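Local coordinates for proteasome accessory factor B/C (PafBC) (Paenarthrobacter aurescens, PDB 6SJ9), which probably acts as a transcriptional regulator of the bacterial DNA damage response, combining winged helix-turn-helix and WYL domains in one chain, at residues E606-L611 and L616-R621. Residues are numbered along the deposited sequence; the frame is centred on the assembly and turned at random.
Sequences ERTAPL and LLAEVR
Ala609 and Leu617 exchange two backbone hydrogen bonds, and the two strands run antiparallel at 170° with their axes 4.4 Å apart: the two arms of a β-hairpin. Arg607 and Glu619 form the next hydrogen-bonded pair, but here Glu619 N alone bonds, to Arg607 O at 2.9 Å. Glu619 O instead receives Glu606 N, one residue earlier, at 2.7 Å. Between the two hydrogen-bonded pairs lies the non-hydrogen-bonded pair Thr608 and Ala618, where Thr608 CA makes a CA-H...O contact with Leu617 O.

Arg607, Ala609, Leu617 and Glu619 share one face. There Glu619 reaches out with CG anti to its backbone N (chi1 -169°) and an extended chain, bringing its carboxylate to the edge of the Arg607 guanidinium. Arg607 NH2 meets Glu619 OE1 on its syn side, though well out of the carboxylate plane, at 3.1 Å in a salt bridge, while Arg607 NE adds a weak bond to OE2; the planes differ by 28°. A leucine in place of Glu619 would probably leave the Arg607 guanidinium without this counter-charge and freer to turn. Farther along, Ala609 CB rests 4.0 Å from Leu617 CB, and Leu611 CD1 packs against Leu617 CD2 at 3.9 Å, these two leucines crossing nearly at right angles. On the other face, Leu616 CD1 touches Thr608 CG2 at 3.9 Å. Near the open end, Glu606 OE2 lies against Arg621 CD and CG, whereas Arg621 NE forms a salt bridge with Asp585.

The hairpin belongs to the four-stranded antiparallel sheet of the WCX domain, whose 2-3-1-4 order fits a ferredoxin-like fold. Strand 607-610 is outermost within the chain; strand 616-622 is inner, bonding onward to strand 586-592, and helix 599-602 packs against Leu616 and Ala618.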
# COMPACT_ATOMS: atom_id res chain seq x y z
N GLU A 606 -1.55 17.70 -8.59
CA GLU A 606 -0.86 18.98 -8.54
C GLU A 606 -1.86 20.14 -8.49
O GLU A 606 -1.65 21.11 -7.76
CB GLU A 606 0.07 19.15 -9.75
CG GLU A 606 0.91 17.90 -10.11
CD GLU A 606 2.04 17.67 -9.12
OE1 GLU A 606 2.70 18.67 -8.76
OE2 GLU A 606 2.29 16.51 -8.71
N ARG A 607 -2.95 20.04 -9.24
CA ARG A 607 -3.97 21.07 -9.30
C ARG A 607 -5.32 20.40 -9.50
O ARG A 607 -5.42 19.38 -10.18
CB ARG A 607 -3.77 22.05 -10.46
CG ARG A 607 -2.51 22.90 -10.41
CD ARG A 607 -2.59 24.07 -11.44
NE ARG A 607 -2.70 23.59 -12.81
CZ ARG A 607 -2.82 24.37 -13.88
NH1 ARG A 607 -2.86 25.69 -13.75
NH2 ARG A 607 -2.91 23.83 -15.08
N THR A 608 -6.36 21.04 -8.98
CA THR A 608 -7.73 20.56 -9.16
C THR A 608 -8.62 21.75 -9.54
O THR A 608 -8.29 22.90 -9.26
CB THR A 608 -8.28 19.87 -7.88
OG1 THR A 608 -8.26 20.78 -6.78
CG2 THR A 608 -7.45 18.59 -7.49
N ALA A 609 -9.72 21.46 -10.23
CA ALA A 609 -10.72 22.49 -10.49
C ALA A 609 -12.09 21.87 -10.26
O ALA A 609 -12.43 20.88 -10.91
CB ALA A 609 -10.64 23.02 -11.93
N PRO A 610 -12.91 22.42 -9.38
CA PRO A 610 -14.24 21.84 -9.18
C PRO A 610 -15.11 22.04 -10.40
O PRO A 610 -14.99 23.02 -11.15
CB PRO A 610 -14.77 22.61 -7.96
CG PRO A 610 -14.10 23.94 -8.08
CD PRO A 610 -12.71 23.63 -8.57
N LEU A 611 -15.96 21.04 -10.64
CA LEU A 611 -16.92 20.99 -11.73
C LEU A 611 -18.34 21.00 -11.17
O LEU A 611 -18.54 20.73 -9.98
CB LEU A 611 -16.67 19.74 -12.58
CG LEU A 611 -15.33 19.82 -13.31
CD1 LEU A 611 -15.06 18.54 -14.08
CD2 LEU A 611 -15.27 21.01 -14.22
N LEU A 616 -14.49 16.84 -10.77
CA LEU A 616 -13.39 17.80 -10.79
C LEU A 616 -12.41 17.48 -11.91
O LEU A 616 -12.31 16.33 -12.35
CB LEU A 616 -12.62 17.85 -9.48
CG LEU A 616 -12.04 16.56 -8.91
CD1 LEU A 616 -10.87 16.87 -8.05
CD2 LEU A 616 -13.07 15.92 -8.07
N LEU A 617 -11.73 18.52 -12.38
CA LEU A 617 -10.51 18.37 -13.14
C LEU A 617 -9.35 18.15 -12.21
O LEU A 617 -9.26 18.76 -11.14
CB LEU A 617 -10.21 19.61 -13.98
CG LEU A 617 -11.25 20.15 -14.96
CD1 LEU A 617 -10.68 21.38 -15.68
CD2 LEU A 617 -11.71 19.08 -15.95
N ALA A 618 -8.42 17.31 -12.64
CA ALA A 618 -7.28 17.01 -11.79
C ALA A 618 -6.05 16.75 -12.64
O ALA A 618 -6.06 15.87 -13.50
CB ALA A 618 -7.57 15.82 -10.88
N GLU A 619 -5.02 17.52 -12.40
CA GLU A 619 -3.74 17.35 -13.05
C GLU A 619 -2.85 16.49 -12.14
O GLU A 619 -2.57 16.88 -11.00
CB GLU A 619 -3.15 18.74 -13.26
CG GLU A 619 -1.96 18.85 -14.12
CD GLU A 619 -1.56 20.29 -14.25
OE1 GLU A 619 -1.92 20.93 -15.26
OE2 GLU A 619 -0.93 20.80 -13.29
N VAL A 620 -2.45 15.31 -12.60
CA VAL A 620 -1.69 14.38 -11.78
C VAL A 620 -0.44 13.91 -12.53
O VAL A 620 -0.45 13.80 -13.75
CB VAL A 620 -2.55 13.15 -11.34
CG1 VAL A 620 -3.79 13.61 -10.59
CG2 VAL A 620 -2.95 12.35 -12.50
N ARG A 621 0.59 13.52 -11.77
CA ARG A 621 1.78 12.89 -12.31
C ARG A 621 1.70 11.38 -12.14
O ARG A 621 1.61 10.89 -11.01
CB ARG A 621 3.04 13.42 -11.61
CG ARG A 621 3.28 14.93 -11.80
CD ARG A 621 4.35 15.46 -10.80
NE ARG A 621 5.69 14.88 -11.00
CZ ARG A 621 6.69 15.48 -11.65
NH1 ARG A 621 6.51 16.69 -12.20
NH2 ARG A 621 7.88 14.89 -11.77